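Local coordinates for protein serpin (Taeniopygia guttata, PDB 5HGC) that binds the steroid cortisol and, as a member of the serpin family, may inhibit serine proteases, at residues N32-Y37 with K372-T377; S38-S43 with L97-A102; N101-T106 with M167-F172; E283-L288 with S315-K320; F297-D302 with D311-K316. All blocks are in the same frame, centred on the assembly; numbering follows the deposited sequence.

Interaction 1 (N32-Y37 with K372-T377); sequences NKNIFY and KIVNPT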
# COMPACT_ATOMS: atom_id res chain seq x y z
N ASN A 32 6.13 -1.72 -17.62
CA ASN A 32 4.90 -1.40 -18.37
C ASN A 32 3.67 -2.06 -17.88
O ASN A 32 2.71 -2.32 -18.65
CB ASN A 32 5.08 -1.77 -19.84
CG ASN A 32 6.15 -0.95 -20.49
OD1 ASN A 32 7.28 -1.41 -20.62
ND2 ASN A 32 5.83 0.33 -20.79
N LYS A 33 3.70 -2.39 -16.60
CA LYS A 33 2.62 -3.16 -16.00
C LYS A 33 1.96 -2.34 -14.90
O LYS A 33 2.59 -1.44 -14.30
CB LYS A 33 3.16 -4.52 -15.50
CG LYS A 33 3.49 -5.54 -16.60
CD LYS A 33 2.21 -6.05 -17.26
CE LYS A 33 2.40 -6.46 -18.72
NZ LYS A 33 2.84 -7.87 -18.77
N ASN A 34 0.69 -2.62 -14.66
CA ASN A 34 0.05 -2.27 -13.39
C ASN A 34 0.97 -2.53 -12.16
O ASN A 34 1.61 -3.60 -12.03
CB ASN A 34 -1.28 -3.02 -13.29
CG ASN A 34 -2.33 -2.46 -14.23
OD1 ASN A 34 -2.10 -1.44 -14.89
ND2 ASN A 34 -3.49 -3.09 -14.29
N ILE A 35 1.12 -1.53 -11.31
CA ILE A 35 1.69 -1.75 -10.00
C ILE A 35 0.67 -1.35 -8.97
O ILE A 35 0.14 -0.25 -9.07
CB ILE A 35 2.95 -0.93 -9.80
CG1 ILE A 35 3.96 -1.26 -10.91
CG2 ILE A 35 3.52 -1.13 -8.38
CD1 ILE A 35 4.58 -2.65 -10.83
N PHE A 36 0.38 -2.23 -8.00
CA PHE A 36 -0.50 -1.89 -6.87
C PHE A 36 -0.13 -2.58 -5.57
O PHE A 36 -0.23 -3.80 -5.48
CB PHE A 36 -1.97 -2.17 -7.18
CG PHE A 36 -2.89 -1.48 -6.24
CD1 PHE A 36 -3.16 -0.11 -6.39
CD2 PHE A 36 -3.49 -2.17 -5.18
CE1 PHE A 36 -3.98 0.57 -5.51
CE2 PHE A 36 -4.31 -1.50 -4.29
CZ PHE A 36 -4.55 -0.14 -4.45
N TYR A 37 0.24 -1.81 -4.57
CA TYR A 37 0.65 -2.35 -3.28
C TYR A 37 0.33 -1.38 -2.15
O TYR A 37 -0.15 -0.25 -2.39
CB TYR A 37 2.13 -2.79 -3.29
CG TYR A 37 3.10 -1.63 -3.40
CD1 TYR A 37 3.46 -1.10 -4.66
CD2 TYR A 37 3.68 -1.08 -2.26
CE1 TYR A 37 4.34 -0.03 -4.77
CE2 TYR A 37 4.55 -0.01 -2.34
CZ TYR A 37 4.87 0.51 -3.60
OH TYR A 37 5.77 1.56 -3.70
N LYS A 372 -0.02 2.27 -9.93
CA LYS A 372 0.31 2.78 -11.22
C LYS A 372 -0.66 2.00 -12.06
O LYS A 372 -0.57 0.77 -12.11
CB LYS A 372 1.78 2.45 -11.57
CG LYS A 372 2.07 2.76 -13.00
CD LYS A 372 3.45 2.40 -13.40
CE LYS A 372 3.54 2.47 -14.93
NZ LYS A 372 4.96 2.26 -15.32
N ILE A 373 -1.65 2.68 -12.62
CA ILE A 373 -2.70 2.05 -13.40
C ILE A 373 -2.38 2.32 -14.86
O ILE A 373 -2.55 3.44 -15.32
CB ILE A 373 -4.11 2.61 -13.05
CG1 ILE A 373 -4.50 2.33 -11.57
CG2 ILE A 373 -5.18 1.91 -13.87
CD1 ILE A 373 -3.58 2.81 -10.47
N VAL A 374 -1.86 1.31 -15.56
CA VAL A 374 -1.68 1.41 -17.01
C VAL A 374 -2.91 0.82 -17.73
O VAL A 374 -3.23 1.21 -18.84
CB VAL A 374 -0.31 0.85 -17.52
CG1 VAL A 374 0.75 0.89 -16.42
CG2 VAL A 374 -0.39 -0.56 -18.03
N ASN A 375 -3.63 -0.09 -17.09
CA ASN A 375 -4.80 -0.66 -17.73
C ASN A 375 -5.86 -1.02 -16.69
O ASN A 375 -5.78 -2.05 -16.06
CB ASN A 375 -4.37 -1.84 -18.60
CG ASN A 375 -5.50 -2.49 -19.38
OD1 ASN A 375 -6.72 -2.34 -19.11
ND2 ASN A 375 -5.09 -3.28 -20.34
N PRO A 376 -6.89 -0.17 -16.55
CA PRO A 376 -7.87 -0.41 -15.51
C PRO A 376 -8.85 -1.56 -15.83
O PRO A 376 -9.79 -1.79 -15.05
CB PRO A 376 -8.60 0.94 -15.43
CG PRO A 376 -8.53 1.52 -16.81
CD PRO A 376 -7.23 1.02 -17.37
N THR A 377 -8.66 -2.29 -16.92
CA THR A 377 -9.56 -3.44 -17.22
C THR A 377 -8.96 -4.82 -16.93
O THR A 377 -9.71 -5.82 -16.95
CB THR A 377 -10.13 -3.42 -18.64
OG1 THR A 377 -9.04 -3.37 -19.57
CG2 THR A 377 -11.03 -2.23 -18.79
O HOH W 1 4.93 -0.31 -14.60
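Asn34 makes the tight part of this contact with its carboxamide, which binds the backbone of Val374 and Asn375. OD1 of Asn34 accepts two bonds. Val374 N approaches it at 2.8 Å, nearly along the C=O axis. Asn375 N comes to the same OD1 at 3.0 Å, in the carbonyl plane and on a lone pair. On the donor side, Asn34 ND2 gives an almost straight bond (178°) to Asn375 O, 3.1 Å away. That oxygen lies in the Asn34 amide plane. Three bonds to backbone atoms thus fix the rotation of the carboxamide. Next to it, Ile35 and Lys372 form an antiparallel hydrogen-bonded pair, with Lys372 N to Ile35 O at 2.7 Å. Their CB atoms lie 4.0 Å apart.

The side of Asn32 and Lys33 is looser. Both residues are exposed and poorly ordered. Val374 CG1 only leans on Lys33 O, at 3.6 Å. The extended Lys372 chain runs past this carbonyl, and a water joins Lys372 NZ to Lys33 O. The ammonium also forms a salt bridge with Glu249.

The contact joins the short strand 35-37 to the end of strand 366-373, in serpin sheet B. Ile35 packs on Val26 and Thr27 of helix 12-29, while Asn34 and Phe36 rest on Ile278 of strand 265-283.

Interaction 2 (S38-S43 with L97-A102); sequences SPVSIS and LNMMNA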
# COMPACT_ATOMS: atom_id res chain seq x y z
N SER A 38 0.50 -1.87 -0.90
CA SER A 38 0.32 -1.05 0.31
C SER A 38 1.65 -0.84 1.04
O SER A 38 2.11 -1.71 1.74
CB SER A 38 -0.77 -1.58 1.23
OG SER A 38 -0.84 -0.78 2.41
N PRO A 39 2.29 0.34 0.86
CA PRO A 39 3.54 0.59 1.59
C PRO A 39 3.37 0.33 3.11
O PRO A 39 4.16 -0.38 3.72
CB PRO A 39 3.80 2.09 1.37
CG PRO A 39 2.94 2.50 0.24
CD PRO A 39 1.83 1.50 0.07
N VAL A 40 2.32 0.90 3.70
CA VAL A 40 2.19 0.84 5.13
C VAL A 40 2.11 -0.60 5.61
O VAL A 40 2.71 -0.92 6.64
CB VAL A 40 1.01 1.67 5.65
CG1 VAL A 40 -0.38 1.17 5.13
CG2 VAL A 40 1.16 1.86 7.17
N SER A 41 1.41 -1.45 4.85
CA SER A 41 1.28 -2.84 5.11
C SER A 41 2.64 -3.57 5.01
O SER A 41 2.97 -4.34 5.91
CB SER A 41 0.23 -3.43 4.19
OG SER A 41 0.42 -4.83 4.08
N ILE A 42 3.45 -3.28 3.98
CA ILE A 42 4.78 -3.90 3.89
C ILE A 42 5.61 -3.43 5.04
O ILE A 42 6.21 -4.23 5.74
CB ILE A 42 5.49 -3.68 2.55
CG1 ILE A 42 4.67 -4.35 1.45
CG2 ILE A 42 6.95 -4.17 2.59
CD1 ILE A 42 5.10 -3.90 0.06
N SER A 43 5.61 -2.13 5.28
CA SER A 43 6.50 -1.63 6.31
C SER A 43 6.15 -2.29 7.62
O SER A 43 7.04 -2.64 8.37
CB SER A 43 6.38 -0.13 6.50
OG SER A 43 7.06 0.52 5.50
N LEU A 97 -8.96 0.36 7.61
CA LEU A 97 -8.21 -0.15 6.49
C LEU A 97 -8.27 -1.68 6.52
O LEU A 97 -8.24 -2.34 5.48
CB LEU A 97 -6.79 0.37 6.62
CG LEU A 97 -5.77 -0.04 5.59
CD1 LEU A 97 -6.14 0.45 4.19
CD2 LEU A 97 -4.41 0.49 6.06
N ASN A 98 -8.39 -2.22 7.73
CA ASN A 98 -8.34 -3.64 8.00
C ASN A 98 -7.11 -4.35 7.44
O ASN A 98 -7.20 -5.37 6.78
CB ASN A 98 -9.69 -4.30 7.72
CG ASN A 98 -10.82 -3.69 8.61
OD1 ASN A 98 -10.60 -3.40 9.81
ND2 ASN A 98 -11.99 -3.45 8.02
N MET A 99 -5.93 -3.82 7.71
CA MET A 99 -4.72 -4.40 7.14
C MET A 99 -4.26 -5.48 8.07
O MET A 99 -4.34 -5.34 9.28
CB MET A 99 -3.63 -3.36 6.95
CG MET A 99 -3.17 -2.59 8.17
SD MET A 99 -1.52 -1.93 7.79
CE MET A 99 -1.38 -0.93 9.25
N MET A 100 -3.80 -6.58 7.48
CA MET A 100 -3.48 -7.79 8.24
C MET A 100 -2.15 -8.42 7.85
O MET A 100 -1.79 -8.45 6.67
CB MET A 100 -4.61 -8.79 8.12
CG MET A 100 -5.90 -8.29 8.77
SD MET A 100 -7.53 -8.83 8.16
CE MET A 100 -7.62 -8.28 6.43
N ASN A 101 -1.46 -8.88 8.89
CA ASN A 101 -0.17 -9.59 8.87
C ASN A 101 -0.39 -10.98 9.42
O ASN A 101 -1.07 -11.12 10.44
CB ASN A 101 0.77 -8.94 9.87
CG ASN A 101 1.25 -7.61 9.40
OD1 ASN A 101 1.41 -7.39 8.18
ND2 ASN A 101 1.46 -6.69 10.36
N ALA A 102 0.14 -11.99 8.75
CA ALA A 102 0.11 -13.36 9.27
C ALA A 102 1.42 -14.05 8.92
O ALA A 102 2.05 -13.69 7.92
CB ALA A 102 -1.09 -14.15 8.79
O HOH W 2 1.29 -4.99 7.91
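The flat carboxamide of Asn101 faces the start of helix 39-52 with its oxygen end. Its OD1 lies 4.1 Å from Ser41 O, and a water sits between the two oxygens. The water donates to Ser41 O at 2.7 Å. Its separation from Asn101 OD1 is very short, so the detail of that second bond is doubtful. Helix 39-52 starts here beneath strand 100-106, a position consistent with the shutter region of serpins.

The rest is apolar packing. Met99 SD passes over the backbone of Ser41 and comes to 4.0 Å from Ser41 CA. Its CG stands between the backbone N and the carbonyl carbon (chi1 58°), and the chain then runs extended to bring the sulfur to the helix. Val40 CG1 touches the same Met99 SD at 4.2 Å. Val40 and Leu97 meet tip to tip, with Val40 CG1 4.2 Å from Leu97 CD2.

Ser38 is the N-cap of this helix. Its OG accepts a weak bond from Ser41 N at 3.4 Å and is hydrogen-bonded to Leu368 O. Ser38 N also bonds to His319 NE2, and Ser41 OG has a weak bond to Ser171 OG. Helix 74-89 covers Met99 through Ile85 and Leu88.

Interaction 3 (N101-T106 with M167-F172); sequences NAIFVT and MLLASF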
# COMPACT_ATOMS: atom_id res chain seq x y z
N ASN A 101 -1.46 -8.88 8.89
CA ASN A 101 -0.17 -9.59 8.87
C ASN A 101 -0.39 -10.98 9.42
O ASN A 101 -1.07 -11.12 10.44
CB ASN A 101 0.77 -8.94 9.87
CG ASN A 101 1.25 -7.61 9.40
OD1 ASN A 101 1.41 -7.39 8.18
ND2 ASN A 101 1.46 -6.69 10.36
N ALA A 102 0.14 -11.99 8.75
CA ALA A 102 0.11 -13.36 9.27
C ALA A 102 1.42 -14.05 8.92
O ALA A 102 2.05 -13.69 7.92
CB ALA A 102 -1.09 -14.15 8.79
N ILE A 103 1.83 -14.96 9.81
CA ILE A 103 2.91 -15.89 9.55
C ILE A 103 2.47 -17.33 9.57
O ILE A 103 1.64 -17.72 10.38
CB ILE A 103 4.18 -15.68 10.40
CG1 ILE A 103 3.90 -15.83 11.89
CG2 ILE A 103 4.75 -14.32 10.09
CD1 ILE A 103 5.14 -15.91 12.79
N PHE A 104 2.98 -18.10 8.62
CA PHE A 104 2.73 -19.53 8.53
C PHE A 104 4.09 -20.21 8.69
O PHE A 104 4.99 -20.02 7.83
CB PHE A 104 2.03 -19.85 7.21
CG PHE A 104 0.70 -19.17 7.10
CD1 PHE A 104 0.60 -17.84 6.56
CD2 PHE A 104 -0.48 -19.83 7.56
CE1 PHE A 104 -0.67 -17.21 6.47
CE2 PHE A 104 -1.74 -19.21 7.45
CZ PHE A 104 -1.83 -17.90 6.91
N VAL A 105 4.28 -20.88 9.83
CA VAL A 105 5.63 -21.39 10.20
C VAL A 105 5.54 -22.91 10.16
O VAL A 105 4.51 -23.50 10.60
CB VAL A 105 6.11 -20.91 11.60
CG1 VAL A 105 7.56 -21.36 11.92
CG2 VAL A 105 6.08 -19.40 11.68
N THR A 106 6.58 -23.55 9.62
CA THR A 106 6.64 -25.02 9.62
C THR A 106 6.42 -25.59 11.02
O THR A 106 6.99 -25.09 12.01
CB THR A 106 7.95 -25.55 9.04
OG1 THR A 106 8.02 -26.95 9.32
CG2 THR A 106 9.16 -24.87 9.64
N MET A 167 9.05 -20.53 6.62
CA MET A 167 8.08 -19.49 7.03
C MET A 167 7.60 -18.66 5.84
O MET A 167 8.41 -18.18 5.03
CB MET A 167 8.68 -18.59 8.12
CG MET A 167 7.88 -17.34 8.39
SD MET A 167 8.41 -16.50 9.88
CE MET A 167 10.04 -15.97 9.44
N LEU A 168 6.29 -18.55 5.73
CA LEU A 168 5.61 -17.64 4.86
C LEU A 168 5.15 -16.39 5.67
O LEU A 168 4.38 -16.51 6.62
CB LEU A 168 4.39 -18.36 4.26
CG LEU A 168 3.46 -17.47 3.42
CD1 LEU A 168 4.19 -16.89 2.20
CD2 LEU A 168 2.19 -18.16 2.98
N LEU A 169 5.63 -15.21 5.31
CA LEU A 169 5.07 -13.94 5.86
C LEU A 169 4.04 -13.44 4.89
O LEU A 169 4.38 -13.15 3.75
CB LEU A 169 6.16 -12.90 6.07
CG LEU A 169 5.78 -11.50 6.58
CD1 LEU A 169 5.13 -11.48 7.96
CD2 LEU A 169 7.06 -10.69 6.59
N ALA A 170 2.79 -13.39 5.32
CA ALA A 170 1.71 -12.82 4.49
C ALA A 170 1.27 -11.38 4.97
O ALA A 170 0.93 -11.20 6.16
CB ALA A 170 0.51 -13.74 4.49
N SER A 171 1.30 -10.35 4.08
CA SER A 171 0.49 -9.14 4.36
C SER A 171 -0.51 -8.90 3.27
O SER A 171 -0.22 -9.02 2.06
CB SER A 171 1.29 -7.88 4.68
OG SER A 171 1.94 -7.48 3.50
N PHE A 172 -1.72 -8.56 3.70
CA PHE A 172 -2.76 -8.34 2.77
C PHE A 172 -3.69 -7.27 3.29
O PHE A 172 -3.79 -7.05 4.48
CB PHE A 172 -3.48 -9.65 2.46
CG PHE A 172 -3.92 -10.39 3.69
CD1 PHE A 172 -2.98 -11.14 4.45
CD2 PHE A 172 -5.27 -10.38 4.09
CE1 PHE A 172 -3.41 -11.84 5.60
CE2 PHE A 172 -5.68 -11.10 5.23
CZ PHE A 172 -4.76 -11.82 5.98
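Phe104 and Leu168 pack side by side, pointing the same way, although their first torsions differ. Phe104 CG is anti to the carbonyl carbon (chi1 -61°), whereas Leu168 CG is anti to the backbone N (174°). Leu168 CD2 then reaches Phe104 CD1 at 3.9 Å. The methyl of Ala170 lies at the ring edge, near its plane, with CB 4.2 Å from Phe104 CE1.

On the other face Ile103 crosses Leu169 at a slant, and Ile103 CG2 touches Leu169 CD1 at 3.6 Å. Met167 SD comes to 4.1 Å from Val105 CG2.

Between these layers the two strands run antiparallel, 173° between their directions. Ala102 and Ala170 exchange two backbone bonds, with Ala170 N to Ala102 O at 2.7 Å. Phe104 and Leu168 repeat the pattern, with Phe104 N to Leu168 O at 2.9 Å.

The pair belongs to the large sheet A of the serpin fold. Strand 126-130 flanks it on one side and strand 316-325 on the other. Helix 135-149 covers the face of Ala102 and Phe104 through Tyr145 and Ile142. Helix 39-52 lies under the opposite face, where Leu169 meets Phe46 and Leu49.

Interaction 4 (E283-L288 with S315-K320); sequences EISNTL and SKVVHK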
# COMPACT_ATOMS: atom_id res chain seq x y z
N GLU A 283 5.55 -11.64 -4.56
CA GLU A 283 6.57 -12.15 -3.67
C GLU A 283 7.67 -11.08 -3.71
O GLU A 283 8.24 -10.84 -4.75
CB GLU A 283 7.02 -13.56 -4.10
CG GLU A 283 7.73 -14.43 -3.04
CD GLU A 283 9.05 -13.85 -2.53
OE1 GLU A 283 9.87 -13.35 -3.34
OE2 GLU A 283 9.30 -13.87 -1.30
N ILE A 284 7.93 -10.42 -2.58
CA ILE A 284 8.69 -9.16 -2.53
C ILE A 284 10.15 -9.24 -2.03
O ILE A 284 10.79 -8.19 -1.80
CB ILE A 284 7.92 -8.06 -1.75
CG1 ILE A 284 7.52 -8.52 -0.34
CG2 ILE A 284 6.68 -7.57 -2.53
CD1 ILE A 284 7.12 -7.37 0.58
N SER A 285 10.65 -10.46 -1.86
CA SER A 285 12.03 -10.75 -1.46
C SER A 285 13.11 -10.01 -2.25
O SER A 285 13.93 -9.35 -1.61
CB SER A 285 12.32 -12.23 -1.58
OG SER A 285 11.70 -12.91 -0.52
N ASN A 286 13.13 -10.14 -3.59
CA ASN A 286 14.19 -9.53 -4.41
C ASN A 286 14.26 -8.07 -4.16
O ASN A 286 15.37 -7.50 -4.04
CB ASN A 286 13.90 -9.59 -5.91
CG ASN A 286 13.71 -10.97 -6.42
OD1 ASN A 286 13.94 -11.96 -5.73
ND2 ASN A 286 13.25 -11.04 -7.66
N THR A 287 13.05 -7.47 -4.12
CA THR A 287 12.87 -6.04 -4.06
C THR A 287 13.48 -5.61 -2.75
O THR A 287 14.31 -4.70 -2.73
CB THR A 287 11.39 -5.65 -4.13
OG1 THR A 287 10.76 -6.30 -5.25
CG2 THR A 287 11.24 -4.15 -4.27
N LEU A 288 13.15 -6.32 -1.66
CA LEU A 288 13.70 -5.98 -0.36
C LEU A 288 15.19 -6.31 -0.27
O LEU A 288 15.93 -5.59 0.41
CB LEU A 288 12.88 -6.62 0.78
CG LEU A 288 11.38 -6.29 0.73
CD1 LEU A 288 10.71 -7.19 1.71
CD2 LEU A 288 11.01 -4.83 0.98
N SER A 315 11.16 -17.72 4.16
CA SER A 315 11.21 -18.43 2.88
C SER A 315 10.55 -17.61 1.77
O SER A 315 11.05 -17.52 0.67
CB SER A 315 10.56 -19.83 2.96
OG SER A 315 11.22 -20.68 3.87
N LYS A 316 9.42 -17.00 2.08
CA LYS A 316 8.55 -16.38 1.11
C LYS A 316 7.78 -15.30 1.91
O LYS A 316 7.37 -15.56 3.05
CB LYS A 316 7.61 -17.45 0.59
CG LYS A 316 7.61 -17.58 -0.92
CD LYS A 316 6.23 -18.00 -1.47
CE LYS A 316 6.21 -18.09 -3.01
NZ LYS A 316 4.86 -18.16 -3.62
N VAL A 317 7.70 -14.09 1.35
CA VAL A 317 6.79 -13.01 1.81
C VAL A 317 5.94 -12.62 0.65
O VAL A 317 6.45 -12.15 -0.36
CB VAL A 317 7.50 -11.81 2.46
CG1 VAL A 317 8.77 -11.41 1.74
CG2 VAL A 317 6.54 -10.62 2.63
N VAL A 318 4.65 -12.90 0.78
CA VAL A 318 3.63 -12.50 -0.19
C VAL A 318 2.87 -11.30 0.32
O VAL A 318 2.41 -11.31 1.46
CB VAL A 318 2.64 -13.63 -0.50
CG1 VAL A 318 1.73 -13.22 -1.65
CG2 VAL A 318 3.45 -14.85 -0.94
N HIS A 319 2.78 -10.26 -0.52
CA HIS A 319 1.95 -9.08 -0.25
C HIS A 319 0.83 -8.95 -1.26
O HIS A 319 1.09 -8.99 -2.46
CB HIS A 319 2.79 -7.83 -0.28
CG HIS A 319 1.98 -6.58 -0.15
ND1 HIS A 319 1.38 -6.21 1.04
CD2 HIS A 319 1.62 -5.65 -1.07
CE1 HIS A 319 0.71 -5.08 0.84
NE2 HIS A 319 0.85 -4.72 -0.42
N LYS A 320 -0.42 -8.83 -0.82
CA LYS A 320 -1.51 -8.60 -1.78
C LYS A 320 -2.36 -7.40 -1.34
O LYS A 320 -2.87 -7.38 -0.20
CB LYS A 320 -2.38 -9.86 -2.00
CG LYS A 320 -3.32 -9.83 -3.21
CD LYS A 320 -3.90 -11.21 -3.48
CE LYS A 320 -4.55 -11.39 -4.87
NZ LYS A 320 -6.03 -11.11 -5.00
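Glu283 curls over the backbone of Val317, and its side chain can be followed atom by atom. Glu283 CB starts 4.0 Å from Val317 O. Glu283 CG lies next to Lys316, 3.8 Å from Lys316 CG, where the two chains pass at a slant. The chain bends at this point (chi2 -63°), which turns the carboxylate back toward Val317 and the helix start. Glu283 CD lies 3.8 Å from Val317 O. OE2 then accepts two bonds. Val317 N donates to the anti lone pair of Glu283 OE2 at 3.1 Å, with an angle of 166° at the hydrogen. Ser285 OG gives its proton to the syn lone pair of Glu283 OE2 at 2.7 Å. The other oxygen, OE1, takes a weak bond from Ser285 N.

The backbone adds its own link. Ile284 N binds Val317 O at 3.2 Å, with the donor almost in line with the carbonyl. Ile284 crosses Val317 at about a right angle, and Ile284 CG1 sits 3.8 Å from Val317 CG2. Below them, Ile284 and Val317 pack on Ile42 and Phe46 of helix 39-52.

The last part of strand 265-283, in sheet A, ends here and helix 285-290 begins, beside strand 316-325. His319, further along that strand, bonds through ND1 to Ser171 OG.

The carboxylate therefore ties strand to helix start with one side chain. Lys316 NZ is 6.6 Å from Glu283 OE2, too far for a salt bridge between them. The helix N terminus and the N-H donors would probably stabilise the negative charge instead.

Interaction 5 (F297-D302 with D311-K316); sequences FTNQAD and DLKVSK. Unlike the reference sequence in segment 297-302: Asn299 (reference Ser).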
# COMPACT_ATOMS: atom_id res chain seq x y z
N PHE A 297 16.52 -13.41 4.69
CA PHE A 297 16.12 -14.40 3.69
C PHE A 297 17.10 -15.59 3.58
O PHE A 297 16.79 -16.60 2.95
CB PHE A 297 15.87 -13.70 2.36
CG PHE A 297 14.83 -12.63 2.43
CD1 PHE A 297 13.48 -12.95 2.60
CD2 PHE A 297 15.19 -11.28 2.29
CE1 PHE A 297 12.53 -11.96 2.62
CE2 PHE A 297 14.24 -10.28 2.30
CZ PHE A 297 12.91 -10.62 2.47
N THR A 298 18.24 -15.49 4.25
CA THR A 298 19.31 -16.44 4.06
C THR A 298 19.52 -17.27 5.32
O THR A 298 18.91 -17.02 6.39
CB THR A 298 20.64 -15.73 3.65
OG1 THR A 298 21.16 -14.96 4.75
CG2 THR A 298 20.45 -14.79 2.45
N ASN A 299 20.42 -18.23 5.20
CA ASN A 299 20.77 -19.07 6.32
C ASN A 299 21.62 -18.32 7.31
O ASN A 299 22.02 -18.87 8.33
CB ASN A 299 21.40 -20.39 5.84
CG ASN A 299 20.36 -21.44 5.48
OD1 ASN A 299 19.15 -21.26 5.69
ND2 ASN A 299 20.82 -22.56 4.93
N GLN A 300 21.84 -17.05 7.07
CA GLN A 300 22.58 -16.26 8.03
C GLN A 300 21.60 -15.46 8.89
O GLN A 300 22.04 -14.70 9.76
CB GLN A 300 23.65 -15.37 7.36
CG GLN A 300 24.81 -16.13 6.71
CD GLN A 300 24.47 -16.68 5.31
OE1 GLN A 300 24.20 -15.91 4.37
NE2 GLN A 300 24.45 -18.03 5.16
N ALA A 301 20.28 -15.61 8.65
CA ALA A 301 19.21 -14.96 9.47
C ALA A 301 19.38 -15.27 10.92
O ALA A 301 19.63 -16.41 11.25
CB ALA A 301 17.84 -15.42 9.02
N ASP A 302 19.31 -14.26 11.79
CA ASP A 302 19.15 -14.49 13.22
C ASP A 302 17.71 -14.06 13.59
O ASP A 302 17.44 -12.88 13.95
CB ASP A 302 20.18 -13.71 14.03
CG ASP A 302 20.11 -14.02 15.50
OD1 ASP A 302 19.20 -14.80 15.90
OD2 ASP A 302 20.98 -13.51 16.26
N ASP A 311 17.61 -20.96 13.72
CA ASP A 311 17.21 -21.96 12.74
C ASP A 311 16.16 -21.48 11.75
O ASP A 311 15.68 -22.27 10.94
CB ASP A 311 16.74 -23.26 13.45
CG ASP A 311 15.66 -23.02 14.55
OD1 ASP A 311 15.06 -21.92 14.64
OD2 ASP A 311 15.39 -23.97 15.33
N LEU A 312 15.75 -20.21 11.82
CA LEU A 312 14.60 -19.76 11.02
C LEU A 312 15.04 -18.72 10.00
O LEU A 312 16.02 -18.02 10.22
CB LEU A 312 13.48 -19.21 11.93
CG LEU A 312 12.26 -18.54 11.30
CD1 LEU A 312 11.26 -19.50 10.65
CD2 LEU A 312 11.54 -17.73 12.32
N LYS A 313 14.34 -18.64 8.88
CA LYS A 313 14.58 -17.60 7.88
C LYS A 313 13.26 -17.41 7.15
O LYS A 313 12.36 -18.27 7.23
CB LYS A 313 15.68 -18.02 6.88
CG LYS A 313 15.20 -19.11 5.90
CD LYS A 313 16.32 -19.53 4.97
CE LYS A 313 15.91 -20.80 4.23
NZ LYS A 313 17.10 -21.60 3.82
N VAL A 314 13.13 -16.32 6.42
CA VAL A 314 11.86 -16.06 5.75
C VAL A 314 11.98 -16.71 4.42
O VAL A 314 12.82 -16.31 3.65
CB VAL A 314 11.56 -14.54 5.66
CG1 VAL A 314 10.24 -14.27 4.97
CG2 VAL A 314 11.57 -13.95 7.06
N SER A 315 11.16 -17.72 4.16
CA SER A 315 11.21 -18.43 2.88
C SER A 315 10.55 -17.61 1.77
O SER A 315 11.05 -17.52 0.67
CB SER A 315 10.56 -19.83 2.96
OG SER A 315 11.22 -20.68 3.87
N LYS A 316 9.42 -17.00 2.08
CA LYS A 316 8.55 -16.38 1.11
C LYS A 316 7.78 -15.30 1.91
O LYS A 316 7.37 -15.56 3.05
CB LYS A 316 7.61 -17.45 0.59
CG LYS A 316 7.61 -17.58 -0.92
CD LYS A 316 6.23 -18.00 -1.47
CE LYS A 316 6.21 -18.09 -3.01
NZ LYS A 316 4.86 -18.16 -3.62
O HOH W 3 17.47 -17.93 12.57
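A type I beta turn from Thr298 to Ala301 packs against the loop that leads into strand 316-325. The turn also carries an ST turn, in which Thr298 OG1 accepts from Gln300 N. That hydroxyl also bonds to Asp295 O.

Lys313 does most of the bridging. Its CG lies between the backbone N and the carbonyl carbon (chi1 73°), and beyond it the chain is extended. Lys313 CB touches Thr298 O at 3.4 Å, and its CD passes Phe297 O at 3.6 Å. At the tip, Lys313 NZ donates to Asn299 OD1 at 2.8 Å, approaching from above the carbonyl plane. Asn299 differs from the reference sequence.

Phe297 lies alongside Val314. Val314 O sits at the ring edge, 3.6 Å from Phe297 CD1, and Val314 CG1 is 4.0 Å from Phe297 CE1. Ala301 CB meets Leu312 O at 3.4 Å. A water accepts from Leu312 N and donates to Ala301 O, 3.0 Å away. Inward, Phe297 reaches Phe46 and Leu288.

The buried inner packing is mostly apolar, with backbone carbonyls at the Phe297 ring edge and the Ala301 methyl. Outside, the lysine ammonium bonds a neutral amide oxygen. Asn299 touches a crystal neighbour, so this bond may differ in solution.

From the N terminus, residues 32-37 pair with the end of the last strand, 366-373. Interaction 1 therefore closes the longest loop and encloses the other four contacts. Within it, interaction 2 closes first, bringing strand 100-106 over helix 39-52. Interaction 3 starts on that same strand and pairs it with strand 167-176, so the two contacts follow in series and share Asn101 and Ala102. Later, 283-288 opens interaction 4 and 297-302 opens interaction 5. Both end on the same stretch, 311-320, sharing Ser315 and Lys316. Strand 316-325 lies beside strand 167-176, which joins interactions 3 and 4. Together they tie sheet A, its underlying helix and sheet B.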